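Local coordinates for conserved domain protein (Bacillus anthracis, PDB 3FBQ), which is of unknown function but folds largely into antiparallel beta sheets, consistent with the immunoglobulin-like E-set families to which its two parts belong, at residues 54-59 / 100-105; 62-67 / 124-129; 163-168 / 179-184; 242-247 / 282-287. All blocks are in the same frame, centred on the assembly; numbering follows the deposited sequence.

Interaction 1 (54-59 / 100-105); sequences LSITYS and GMVTTT
From Leu54 opposite Thr104 to Tyr58 opposite Gly100, strands 54-59 and 100-105 run antiparallel with axes 4.7 Å apart at closest and directions 161° apart. Three hydrogen-bonded pairs alternate with two non-hydrogen-bonded ones, giving six backbone bonds; those between Leu54 N and Thr104 O and between Ile56 N and Val102 O are both 2.8 Å. Leu54, Ile56, Tyr58, Val102 and Thr104 share one face. Tyr58 dominates it: with chi1 at 66° its CG sits between the backbone N and the carbonyl carbon, which swings the ring back over the neighbouring strand. Gly100, having no side chain, lets the ring settle directly on the main chain, and its CA makes a CH-pi contact 3.8 Å from the Tyr58 ring centroid. Tyr58 CE1 also meets Val102 CG1, obliquely to the ring, at 3.7 Å, and that methyl touches Ile56 CG2 at 4.0 Å. Beta-branched Ile56, Val102 and Thr104 suit the extended backbone. Trp119 meets the Tyr58 ring, while Leu76 of strand 71-78 packs on Leu54, Val102 and Thr104. On the reverse face Met101 passes Ile56 O with its CB and CG before its chain bends at chi3, and Phe10 of helix 9-12 covers Met101 and Thr57. The Tyr58 face thus packs on Leu76 and Trp119 of the three-stranded sheet, a two-layer packing consistent with a beta sandwich of the E-set kind.

Interaction 2 (62-67 / 124-129); sequences SEQDLG and IEIPDR
Leu66 lays its CD1 methyl against Ile124 CG2 at 3.7 Å and crosses Ile126 at about a right angle, so one branched side chain fits against two isoleucines at the end of strand 114-126. In beta-sandwich terms, the connection that leaves strand 53-62 of one sheet here covers the end of a strand in the other. Ile124 and Ile126 alternate with Glu125, so both point inward toward Leu66; Ile126 also sets its CG2 beside the carbonyl of Leu66. Farther out, Gln64 brings NE2 to 3.5 Å from Ile126 CD1, the two side chains meeting at a slant, while OE1 makes a weak hydrogen bond to Lys131 NZ. Gly67 follows with phi at 73°, a conformation glycine adopts easily, and its bare CA passes Asp128 OD2 at 3.7 Å and the edge of the Arg129 guanidinium. Beyond the contact, Gly67 O accepts a hydrogen bond from Tyr98 OH, and Asp128 OD2 takes a weak one from Asp68 N. The polar link between the two backbones is a water, which donates to Leu66 O at 3.2 Å and accepts from Asp128 N at 2.9 Å.

Interaction 3 (163-168 / 179-184); sequences KANMEK and YYNQEV
Asn165 and Asn181 face each other across the beta hairpin formed by strands 162-171 and 175-184, and join by side chain as well as by backbone. Asn165 ND2 donates to Asn181 OD1 at 2.8 Å with an N-H...O angle of 162°, the acceptor lying close to the plane of the donor amide although the two amides are turned 54° apart. Asparagine suits both places because it can give and accept at once: Asn165 OD1 takes Lys163 NZ on a lone pair at 2.8 Å, and Asn181, its CG between backbone N and carbonyl carbon (chi1 56°), turns its ND2 toward the carboxylate of Glu167, a bond modelled too short for its length to be trusted. This polar row lies on one face of the hairpin; on the other, Met166 CE rests on Tyr180 CB at 3.6 Å. At one end a classic beta bulge sets Glu167 and Lys168 both opposite Tyr179, whose O receives Lys168 N at 3.2 Å and, weakly, Glu167 N. The hydrocarbon chain of Lys168 runs alongside the Tyr179 ring, its CE over one face. Behind this shell, Arg225 holds Glu167 OE2 in a salt bridge, and Trp226 meets the Tyr180 ring. Each tyrosine hydroxyl has a partner outside the hairpin: Tyr180 OH hydrogen-bonds to the carbonyl O of Val197, and Tyr179 OH accepts from NE of Arg52.

Interaction 4 (242-247 / 282-287); sequences VTPRVH and VLDDIV
A chi1 of -38° carries CG2 of Val282 between its own N and carbonyl carbon, where it meets Val246 CB at 4.0 Å; Arg245, with chi1 at -84° and CG anti to the carbonyl carbon, crosses Leu283 at a slant, with Leu283 CD1 3.9 Å from Arg245 CG and at the edge of the guanidinium. The two segments form an antiparallel edge pair whose bonding is interrupted in the middle. Two-way backbone bonds close each end, 2.7 Å between Val242 N and Ile286 O and 2.8 Å between Val246 N and Val282 O. Pro244 sits between them and has no N-H to offer, which leaves the middle pair without that backbone bond; its ring lies against Asp284, Pro244 CG being 3.9 Å from Asp284 CG. Valine and isoleucine fill the bonded ends and pack along one face, with Leu199 of strand 196-203 against Val242. Ser157 touches Asp284 and Ile286, and Asp285 N makes a weak hydrogen bond to Ser157 OG, so the outermost strands of this sheet, 149-157 and 281-289, approach each other. Within the interruption, the CA of Leu283 makes a CA-H...O contact with Pro244 O at 3.3 Å.

Interaction 1 closes the 40-residue span between 59 and 100, which carries strands 71-78 and 84-92, and joins neighbouring strands within the five-stranded sheet. Interaction 2 closes the overlapping span of 56 residues from 67 to 124, so the two cross along the chain; it ties the exit of that sheet to the three-stranded one. Interaction 3 then closes a short hairpin in the eight-stranded sheet on the opposite side of the chain's centre. Interaction 4 follows in series, closing the long, partly unmodelled excursion between 247 and 282. Interactions 3 and 4 have centres about 11 Å apart and touch, Met166 CG lying 3.9 Å from Ile286 CD1; interactions 2 and 4 have centres about 44 Å apart.

Interaction 1 (54-59 / 100-105)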
loop_
_atom_site.group_PDB
_atom_site.type_symbol
_atom_site.label_atom_id
_atom_site.label_comp_id
_atom_site.label_asym_id
_atom_site.label_seq_id
_atom_site.Cartn_x
_atom_site.Cartn_y
_atom_site.Cartn_z
ATOM N N LEU A 54 5.818 -9.643 17.469
ATOM C CA LEU A 54 4.417 -9.491 17.808
ATOM C C LEU A 54 3.640 -10.281 16.782
ATOM O O LEU A 54 3.882 -10.146 15.580
ATOM C CB LEU A 54 4.049 -8.044 17.738
ATOM C CG LEU A 54 2.559 -7.751 17.635
ATOM C CD1 LEU A 54 1.801 -7.814 18.990
ATOM C CD2 LEU A 54 2.389 -6.365 16.938
ATOM N N SER A 55 2.776 -11.173 17.241
ATOM C CA SER A 55 2.087 -12.019 16.313
ATOM C C SER A 55 0.652 -11.827 16.613
ATOM O O SER A 55 0.224 -11.681 17.774
ATOM C CB SER A 55 2.488 -13.492 16.372
ATOM O OG SER A 55 3.812 -13.665 16.888
ATOM N N ILE A 56 -0.092 -11.769 15.528
ATOM C CA ILE A 56 -1.470 -11.410 15.548
ATOM C C ILE A 56 -2.255 -12.343 14.637
ATOM O O ILE A 56 -1.764 -12.787 13.575
ATOM C CB ILE A 56 -1.532 -9.980 15.065
ATOM C CG1 ILE A 56 -1.913 -9.137 16.224
ATOM C CG2 ILE A 56 -2.290 -9.744 13.668
ATOM C CD1 ILE A 56 -2.029 -7.760 15.769
ATOM N N THR A 57 -3.486 -12.595 15.051
ATOM C CA THR A 57 -4.337 -13.556 14.422
ATOM C C THR A 57 -5.605 -12.815 14.023
ATOM O O THR A 57 -6.072 -11.914 14.756
ATOM C CB THR A 57 -4.502 -14.675 15.440
ATOM O OG1 THR A 57 -3.611 -15.757 15.074
ATOM C CG2 THR A 57 -5.850 -15.162 15.510
ATOM N N TYR A 58 -6.148 -13.109 12.850
ATOM C CA TYR A 58 -7.303 -12.351 12.439
ATOM C C TYR A 58 -8.227 -13.143 11.582
ATOM O O TYR A 58 -7.843 -14.173 11.027
ATOM C CB TYR A 58 -6.877 -11.087 11.680
ATOM C CG TYR A 58 -6.213 -11.413 10.367
ATOM C CD1 TYR A 58 -4.802 -11.546 10.274
ATOM C CD2 TYR A 58 -6.980 -11.636 9.223
ATOM C CE1 TYR A 58 -4.211 -11.867 9.129
ATOM C CE2 TYR A 58 -6.382 -11.977 8.024
ATOM C CZ TYR A 58 -4.997 -12.070 7.979
ATOM O OH TYR A 58 -4.425 -12.405 6.780
ATOM N N SER A 59 -9.446 -12.631 11.442
ATOM C CA SER A 59 -10.398 -13.117 10.450
ATOM C C SER A 59 -10.771 -12.044 9.486
ATOM O O SER A 59 -10.665 -10.870 9.760
ATOM C CB SER A 59 -11.661 -13.616 11.110
ATOM O OG SER A 59 -11.252 -14.118 12.353
ATOM N N GLY A 100 -6.041 -15.618 9.167
ATOM C CA GLY A 100 -4.636 -15.419 8.892
ATOM C C GLY A 100 -3.826 -14.997 10.068
ATOM O O GLY A 100 -4.350 -14.814 11.195
ATOM N N MET A 101 -2.545 -14.790 9.828
ATOM C CA MET A 101 -1.661 -14.365 10.937
ATOM C C MET A 101 -0.756 -13.305 10.367
ATOM O O MET A 101 -0.252 -13.454 9.256
ATOM C CB MET A 101 -0.857 -15.579 11.511
ATOM C CG MET A 101 0.291 -15.278 12.549
ATOM S SD MET A 101 1.038 -16.783 13.363
ATOM C CE MET A 101 1.758 -17.488 11.930
ATOM N N VAL A 102 -0.583 -12.202 11.067
ATOM C CA VAL A 102 0.565 -11.324 10.742
ATOM C C VAL A 102 1.581 -11.192 11.918
ATOM O O VAL A 102 1.202 -11.112 13.117
ATOM C CB VAL A 102 0.242 -9.992 9.974
ATOM C CG1 VAL A 102 -1.278 -9.649 9.820
ATOM C CG2 VAL A 102 0.998 -8.903 10.545
ATOM N N THR A 103 2.848 -11.144 11.540
ATOM C CA THR A 103 3.972 -11.269 12.431
ATOM C C THR A 103 4.861 -10.060 12.219
ATOM O O THR A 103 5.254 -9.834 11.108
ATOM C CB THR A 103 4.753 -12.480 11.895
ATOM O OG1 THR A 103 4.231 -13.628 12.516
ATOM C CG2 THR A 103 6.251 -12.421 12.095
ATOM N N THR A 104 5.233 -9.296 13.237
ATOM C CA THR A 104 6.269 -8.270 13.021
ATOM C C THR A 104 7.427 -8.351 14.048
ATOM O O THR A 104 7.196 -8.544 15.237
ATOM C CB THR A 104 5.641 -6.890 12.977
ATOM O OG1 THR A 104 4.512 -6.956 12.112
ATOM C CG2 THR A 104 6.614 -5.849 12.446
ATOM N N THR A 105 8.658 -8.221 13.575
ATOM C CA THR A 105 9.816 -8.280 14.428
ATOM C C THR A 105 10.521 -6.927 14.410
ATOM O O THR A 105 10.929 -6.462 13.341
ATOM C CB THR A 105 10.757 -9.424 13.965
ATOM O OG1 THR A 105 9.979 -10.615 14.030
ATOM C CG2 THR A 105 11.888 -9.618 14.899
#

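Interaction 2 (62-67 / 124-129)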
loop_
_atom_site.group_PDB
_atom_site.type_symbol
_atom_site.label_atom_id
_atom_site.label_comp_id
_atom_site.label_asym_id
_atom_site.label_seq_id
_atom_site.Cartn_x
_atom_site.Cartn_y
_atom_site.Cartn_z
ATOM N N SER A 62 -16.467 -11.384 4.345
ATOM C CA SER A 62 -16.974 -10.524 3.351
ATOM C C SER A 62 -18.353 -10.873 2.824
ATOM O O SER A 62 -18.926 -11.883 3.189
ATOM C CB SER A 62 -16.057 -10.519 2.190
ATOM O OG SER A 62 -16.670 -9.651 1.261
ATOM N N GLU A 63 -18.881 -10.018 1.954
ATOM C CA GLU A 63 -20.269 -10.124 1.520
ATOM C C GLU A 63 -20.374 -10.847 0.181
ATOM O O GLU A 63 -21.412 -10.803 -0.480
ATOM C CB GLU A 63 -20.907 -8.737 1.420
ATOM C CG GLU A 63 -21.027 -8.013 2.751
ATOM C CD GLU A 63 -22.268 -8.416 3.523
ATOM O OE1 GLU A 63 -22.650 -9.604 3.460
ATOM O OE2 GLU A 63 -22.862 -7.545 4.194
ATOM N N GLN A 64 -19.292 -11.510 -0.214
ATOM C CA GLN A 64 -18.867 -11.523 -1.609
ATOM C C GLN A 64 -17.433 -12.021 -1.744
ATOM O O GLN A 64 -16.584 -11.736 -0.899
ATOM C CB GLN A 64 -18.999 -10.127 -2.221
ATOM C CG GLN A 64 -17.863 -9.183 -1.866
ATOM C CD GLN A 64 -17.139 -8.655 -3.088
ATOM O OE1 GLN A 64 -17.739 -8.470 -4.147
ATOM N NE2 GLN A 64 -15.842 -8.409 -2.950
ATOM N N ASP A 65 -17.169 -12.767 -2.812
ATOM C CA ASP A 65 -16.051 -13.703 -2.835
ATOM C C ASP A 65 -14.717 -12.971 -2.743
ATOM O O ASP A 65 -14.465 -12.023 -3.487
ATOM C CB ASP A 65 -16.095 -14.559 -4.103
ATOM C CG ASP A 65 -16.690 -15.932 -3.859
ATOM O OD1 ASP A 65 -17.823 -16.005 -3.337
ATOM O OD2 ASP A 65 -16.026 -16.936 -4.189
ATOM N N LEU A 66 -13.864 -13.417 -1.826
ATOM C CA LEU A 66 -12.462 -13.016 -1.823
ATOM C C LEU A 66 -11.652 -13.838 -2.819
ATOM O O LEU A 66 -10.557 -13.442 -3.220
ATOM C CB LEU A 66 -11.869 -13.154 -0.420
ATOM C CG LEU A 66 -12.269 -12.081 0.594
ATOM C CD1 LEU A 66 -12.044 -10.690 0.023
ATOM C CD2 LEU A 66 -13.717 -12.261 1.025
ATOM N N GLY A 67 -12.196 -14.984 -3.214
ATOM C CA GLY A 67 -11.484 -15.910 -4.050
ATOM C C GLY A 67 -10.405 -16.613 -3.259
ATOM O O GLY A 67 -10.572 -16.840 -2.071
ATOM N N ILE A 124 -8.374 -4.549 0.095
ATOM C CA ILE A 124 -8.331 -5.989 -0.121
ATOM C C ILE A 124 -8.354 -6.151 -1.596
ATOM O O ILE A 124 -9.353 -5.810 -2.246
ATOM C CB ILE A 124 -9.603 -6.666 0.390
ATOM C CG1 ILE A 124 -9.874 -6.206 1.821
ATOM C CG2 ILE A 124 -9.408 -8.148 0.380
ATOM C CD1 ILE A 124 -8.743 -6.571 2.811
ATOM N N GLU A 125 -7.266 -6.630 -2.154
ATOM C CA GLU A 125 -7.291 -6.940 -3.568
ATOM C C GLU A 125 -7.847 -8.321 -3.633
ATOM O O GLU A 125 -7.632 -9.113 -2.722
ATOM C CB GLU A 125 -5.916 -7.052 -4.117
ATOM C CG GLU A 125 -5.296 -5.829 -4.571
ATOM C CD GLU A 125 -4.346 -6.175 -5.681
ATOM O OE1 GLU A 125 -3.173 -6.436 -5.369
ATOM O OE2 GLU A 125 -4.764 -6.302 -6.847
ATOM N N ILE A 126 -8.559 -8.591 -4.713
ATOM C CA ILE A 126 -9.133 -9.879 -5.026
ATOM C C ILE A 126 -8.570 -10.126 -6.401
ATOM O O ILE A 126 -9.160 -9.756 -7.456
ATOM C CB ILE A 126 -10.653 -9.832 -5.125
ATOM C CG1 ILE A 126 -11.270 -9.381 -3.787
ATOM C CG2 ILE A 126 -11.149 -11.177 -5.554
ATOM C CD1 ILE A 126 -12.438 -8.415 -3.921
ATOM N N PRO A 127 -7.384 -10.723 -6.407
ATOM C CA PRO A 127 -6.800 -10.904 -7.715
ATOM C C PRO A 127 -7.716 -11.797 -8.576
ATOM O O PRO A 127 -7.851 -11.527 -9.770
ATOM C CB PRO A 127 -5.456 -11.531 -7.396
ATOM C CG PRO A 127 -5.150 -11.057 -6.000
ATOM C CD PRO A 127 -6.483 -11.122 -5.322
ATOM N N ASP A 128 -8.367 -12.829 -8.005
ATOM C CA ASP A 128 -9.234 -13.704 -8.851
ATOM C C ASP A 128 -10.178 -12.816 -9.658
ATOM O O ASP A 128 -10.260 -12.959 -10.842
ATOM C CB ASP A 128 -10.042 -14.725 -8.035
ATOM C CG ASP A 128 -9.190 -15.864 -7.478
ATOM O OD1 ASP A 128 -7.947 -15.717 -7.381
ATOM O OD2 ASP A 128 -9.772 -16.925 -7.121
ATOM N N ARG A 129 -10.839 -11.854 -9.011
ATOM C CA ARG A 129 -11.806 -10.998 -9.682
ATOM C C ARG A 129 -11.294 -9.611 -10.113
ATOM O O ARG A 129 -12.083 -8.742 -10.392
ATOM C CB ARG A 129 -13.062 -10.898 -8.821
ATOM C CG ARG A 129 -14.355 -11.132 -9.648
ATOM C CD ARG A 129 -15.257 -12.276 -9.105
ATOM N NE ARG A 129 -14.574 -13.170 -8.155
ATOM C CZ ARG A 129 -13.624 -14.076 -8.453
ATOM N NH1 ARG A 129 -13.197 -14.228 -9.716
ATOM N NH2 ARG A 129 -13.098 -14.843 -7.478
HETATM O O HOH W 1 -8.144 -13.854 -5.346
#

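Interaction 3 (163-168 / 179-184)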
loop_
_atom_site.group_PDB
_atom_site.type_symbol
_atom_site.label_atom_id
_atom_site.label_comp_id
_atom_site.label_asym_id
_atom_site.label_seq_id
_atom_site.Cartn_x
_atom_site.Cartn_y
_atom_site.Cartn_z
ATOM N N LYS A 163 31.195 -18.008 8.304
ATOM C CA LYS A 163 31.434 -18.343 9.682
ATOM C C LYS A 163 30.281 -17.852 10.505
ATOM O O LYS A 163 29.824 -16.767 10.261
ATOM C CB LYS A 163 32.698 -17.662 10.125
ATOM C CG LYS A 163 32.483 -16.582 11.096
ATOM C CD LYS A 163 32.904 -17.038 12.447
ATOM C CE LYS A 163 34.139 -16.349 12.894
ATOM N NZ LYS A 163 33.958 -15.561 14.118
ATOM N N ALA A 164 29.789 -18.633 11.466
ATOM C CA ALA A 164 28.493 -18.290 12.101
ATOM C C ALA A 164 28.658 -17.945 13.571
ATOM O O ALA A 164 29.212 -18.740 14.319
ATOM C CB ALA A 164 27.499 -19.411 11.912
ATOM N N ASN A 165 28.228 -16.767 13.999
ATOM C CA ASN A 165 28.375 -16.394 15.414
ATOM C C ASN A 165 27.100 -16.306 16.192
ATOM O O ASN A 165 26.211 -15.521 15.844
ATOM C CB ASN A 165 29.073 -15.060 15.539
ATOM C CG ASN A 165 30.271 -14.981 14.668
ATOM O OD1 ASN A 165 31.326 -15.552 14.993
ATOM N ND2 ASN A 165 30.123 -14.315 13.519
ATOM N N MET A 166 27.016 -17.081 17.264
ATOM C CA MET A 166 25.887 -16.972 18.154
ATOM C C MET A 166 25.956 -15.584 18.815
ATOM O O MET A 166 27.018 -14.935 18.821
ATOM C CB MET A 166 25.957 -18.135 19.172
ATOM C CG MET A 166 25.597 -19.592 18.620
ATOM S SD MET A 166 24.155 -19.697 17.457
ATOM C CE MET A 166 24.934 -19.371 15.873
ATOM N N GLU A 167 24.845 -15.081 19.325
ATOM C CA GLU A 167 24.859 -13.751 19.975
ATOM C C GLU A 167 24.025 -13.789 21.252
ATOM O O GLU A 167 24.435 -13.308 22.332
ATOM C CB GLU A 167 24.260 -12.670 19.058
ATOM C CG GLU A 167 25.183 -11.888 18.071
ATOM C CD GLU A 167 24.349 -11.012 17.074
ATOM O OE1 GLU A 167 24.897 -10.349 16.130
ATOM O OE2 GLU A 167 23.102 -10.998 17.215
ATOM N N LYS A 168 22.835 -14.360 21.132
ATOM C CA LYS A 168 21.924 -14.297 22.243
ATOM C C LYS A 168 20.946 -15.432 22.243
ATOM O O LYS A 168 20.628 -15.981 21.188
ATOM C CB LYS A 168 21.154 -12.992 22.184
ATOM C CG LYS A 168 20.899 -12.471 23.561
ATOM C CD LYS A 168 19.716 -11.541 23.600
ATOM C CE LYS A 168 19.973 -10.215 22.854
ATOM N NZ LYS A 168 21.355 -9.722 23.154
ATOM N N TYR A 179 19.534 -15.507 18.507
ATOM C CA TYR A 179 20.095 -14.407 17.776
ATOM C C TYR A 179 21.503 -14.729 17.319
ATOM O O TYR A 179 22.351 -15.191 18.073
ATOM C CB TYR A 179 20.221 -13.244 18.690
ATOM C CG TYR A 179 18.936 -12.704 19.184
ATOM C CD1 TYR A 179 18.268 -11.678 18.484
ATOM C CD2 TYR A 179 18.386 -13.162 20.418
ATOM C CE1 TYR A 179 17.116 -11.137 18.963
ATOM C CE2 TYR A 179 17.197 -12.605 20.916
ATOM C CZ TYR A 179 16.580 -11.595 20.178
ATOM O OH TYR A 179 15.417 -11.046 20.655
ATOM N N TYR A 180 21.783 -14.406 16.085
ATOM C CA TYR A 180 23.097 -14.690 15.579
ATOM C C TYR A 180 23.383 -13.972 14.230
ATOM O O TYR A 180 22.538 -13.216 13.725
ATOM C CB TYR A 180 23.199 -16.193 15.442
ATOM C CG TYR A 180 22.335 -16.690 14.321
ATOM C CD1 TYR A 180 20.959 -16.903 14.501
ATOM C CD2 TYR A 180 22.895 -16.931 13.051
ATOM C CE1 TYR A 180 20.167 -17.350 13.425
ATOM C CE2 TYR A 180 22.113 -17.387 11.974
ATOM C CZ TYR A 180 20.769 -17.588 12.166
ATOM O OH TYR A 180 20.057 -18.056 11.106
ATOM N N ASN A 181 24.578 -14.203 13.665
ATOM C CA ASN A 181 25.000 -13.521 12.419
ATOM C C ASN A 181 26.008 -14.307 11.655
ATOM O O ASN A 181 26.692 -15.129 12.235
ATOM C CB ASN A 181 25.570 -12.127 12.661
ATOM C CG ASN A 181 26.715 -12.135 13.608
ATOM O OD1 ASN A 181 27.776 -12.727 13.379
ATOM N ND2 ASN A 181 26.510 -11.461 14.700
ATOM N N GLN A 182 26.096 -14.021 10.352
ATOM C CA GLN A 182 27.031 -14.662 9.450
ATOM C C GLN A 182 28.035 -13.609 9.129
ATOM O O GLN A 182 27.677 -12.433 9.030
ATOM C CB GLN A 182 26.343 -15.160 8.164
ATOM C CG GLN A 182 25.475 -14.157 7.415
ATOM C CD GLN A 182 24.793 -14.752 6.166
ATOM O OE1 GLN A 182 24.970 -14.262 5.019
ATOM N NE2 GLN A 182 23.984 -15.786 6.381
ATOM N N GLU A 183 29.294 -14.054 9.022
ATOM C CA GLU A 183 30.400 -13.302 8.401
ATOM C C GLU A 183 31.015 -14.038 7.189
ATOM O O GLU A 183 31.154 -15.264 7.203
ATOM C CB GLU A 183 31.454 -12.991 9.434
ATOM C CG GLU A 183 30.991 -11.974 10.445
ATOM C CD GLU A 183 31.834 -12.019 11.713
ATOM O OE1 GLU A 183 33.080 -12.104 11.587
ATOM O OE2 GLU A 183 31.261 -11.984 12.833
ATOM N N VAL A 184 31.337 -13.272 6.143
ATOM C CA VAL A 184 31.905 -13.773 4.885
ATOM C C VAL A 184 33.239 -13.021 4.563
ATOM O O VAL A 184 33.306 -11.772 4.605
ATOM C CB VAL A 184 30.900 -13.575 3.726
ATOM C CG1 VAL A 184 31.305 -14.371 2.506
ATOM C CG2 VAL A 184 29.526 -13.994 4.148
#

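Interaction 4 (242-247 / 282-287)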
loop_
_atom_site.group_PDB
_atom_site.type_symbol
_atom_site.label_atom_id
_atom_site.label_comp_id
_atom_site.label_asym_id
_atom_site.label_seq_id
_atom_site.Cartn_x
_atom_site.Cartn_y
_atom_site.Cartn_z
ATOM N N VAL A 242 23.634 -26.837 17.891
ATOM C CA VAL A 242 23.203 -26.018 16.772
ATOM C C VAL A 242 24.035 -26.342 15.549
ATOM O O VAL A 242 25.272 -26.193 15.565
ATOM C CB VAL A 242 23.382 -24.493 17.078
ATOM C CG1 VAL A 242 22.983 -23.640 15.845
ATOM C CG2 VAL A 242 22.569 -24.047 18.297
ATOM N N THR A 243 23.388 -26.737 14.464
ATOM C CA THR A 243 24.176 -26.912 13.248
ATOM C C THR A 243 23.835 -25.826 12.185
ATOM O O THR A 243 22.663 -25.700 11.751
ATOM C CB THR A 243 24.144 -28.375 12.696
ATOM O OG1 THR A 243 23.327 -28.445 11.526
ATOM C CG2 THR A 243 23.634 -29.417 13.729
ATOM N N PRO A 244 24.861 -25.013 11.802
ATOM C CA PRO A 244 24.758 -24.012 10.730
ATOM C C PRO A 244 24.828 -24.656 9.351
ATOM O O PRO A 244 25.878 -25.169 8.963
ATOM C CB PRO A 244 25.997 -23.117 10.952
ATOM C CG PRO A 244 26.651 -23.584 12.229
ATOM C CD PRO A 244 26.194 -24.984 12.440
ATOM N N ARG A 245 23.706 -24.663 8.639
ATOM C CA ARG A 245 23.647 -25.060 7.225
ATOM C C ARG A 245 23.936 -23.830 6.382
ATOM O O ARG A 245 23.364 -22.770 6.631
ATOM C CB ARG A 245 22.259 -25.616 6.898
ATOM C CG ARG A 245 22.105 -27.083 7.254
ATOM C CD ARG A 245 20.727 -27.414 7.873
ATOM N NE ARG A 245 20.767 -28.588 8.776
ATOM C CZ ARG A 245 21.635 -29.627 8.690
ATOM N NH1 ARG A 245 22.551 -29.695 7.711
ATOM N NH2 ARG A 245 21.581 -30.619 9.589
ATOM N N VAL A 246 24.843 -23.918 5.417
ATOM C CA VAL A 246 25.185 -22.706 4.654
ATOM C C VAL A 246 24.877 -22.948 3.191
ATOM O O VAL A 246 25.411 -23.884 2.633
ATOM C CB VAL A 246 26.671 -22.332 4.815
ATOM C CG1 VAL A 246 27.053 -21.233 3.850
ATOM C CG2 VAL A 246 26.943 -21.866 6.183
ATOM N N HIS A 247 24.024 -22.127 2.580
ATOM C CA HIS A 247 23.600 -22.342 1.178
ATOM C C HIS A 247 24.151 -21.259 0.261
ATOM O O HIS A 247 23.677 -20.112 0.262
ATOM C CB HIS A 247 22.064 -22.460 1.003
ATOM C CG HIS A 247 21.359 -22.971 2.217
ATOM N ND1 HIS A 247 21.593 -24.228 2.739
ATOM C CD2 HIS A 247 20.447 -22.383 3.034
ATOM C CE1 HIS A 247 20.839 -24.397 3.817
ATOM N NE2 HIS A 247 20.139 -23.291 4.024
ATOM N N VAL A 282 26.869 -26.265 2.578
ATOM C CA VAL A 282 27.906 -26.815 3.523
ATOM C C VAL A 282 27.413 -26.793 5.017
ATOM O O VAL A 282 26.293 -26.276 5.239
ATOM C CB VAL A 282 29.351 -26.203 3.250
ATOM C CG1 VAL A 282 29.589 -26.034 1.752
ATOM C CG2 VAL A 282 29.573 -24.898 3.932
ATOM N N LEU A 283 28.201 -27.309 5.998
ATOM C CA LEU A 283 27.832 -27.417 7.448
ATOM C C LEU A 283 28.931 -27.166 8.490
ATOM O O LEU A 283 30.050 -27.030 8.106
ATOM C CB LEU A 283 27.258 -28.778 7.746
ATOM C CG LEU A 283 26.690 -29.545 6.577
ATOM C CD1 LEU A 283 25.327 -29.045 6.231
ATOM C CD2 LEU A 283 27.623 -29.454 5.408
ATOM N N ASP A 284 28.601 -27.072 9.797
ATOM C CA ASP A 284 29.582 -26.836 10.922
ATOM C C ASP A 284 29.204 -27.454 12.328
ATOM O O ASP A 284 28.893 -28.628 12.351
ATOM C CB ASP A 284 29.985 -25.367 11.056
ATOM C CG ASP A 284 29.600 -24.512 9.854
ATOM O OD1 ASP A 284 30.044 -23.358 9.778
ATOM O OD2 ASP A 284 28.842 -24.938 8.997
ATOM N N ASP A 285 29.215 -26.730 13.472
ATOM C CA ASP A 285 28.505 -27.237 14.715
ATOM C C ASP A 285 28.716 -26.746 16.186
ATOM O O ASP A 285 29.716 -27.037 16.784
ATOM C CB ASP A 285 28.499 -28.750 14.741
ATOM C CG ASP A 285 27.173 -29.311 15.145
ATOM O OD1 ASP A 285 26.267 -29.313 14.325
ATOM O OD2 ASP A 285 27.023 -29.783 16.264
ATOM N N ILE A 286 27.720 -26.084 16.777
ATOM C CA ILE A 286 27.858 -25.355 18.065
ATOM C C ILE A 286 27.064 -25.764 19.317
ATOM O O ILE A 286 25.896 -26.087 19.225
ATOM C CB ILE A 286 27.464 -23.909 17.890
ATOM C CG1 ILE A 286 28.018 -23.365 16.606
ATOM C CG2 ILE A 286 27.991 -23.095 18.994
ATOM C CD1 ILE A 286 28.051 -21.902 16.595
ATOM N N VAL A 287 27.708 -25.669 20.489
ATOM C CA VAL A 287 27.140 -26.053 21.787
ATOM C C VAL A 287 26.895 -24.911 22.760
ATOM O O VAL A 287 27.803 -24.201 23.177
ATOM C CB VAL A 287 27.915 -27.195 22.420
ATOM C CG1 VAL A 287 27.526 -27.376 23.883
ATOM C CG2 VAL A 287 27.656 -28.438 21.593
#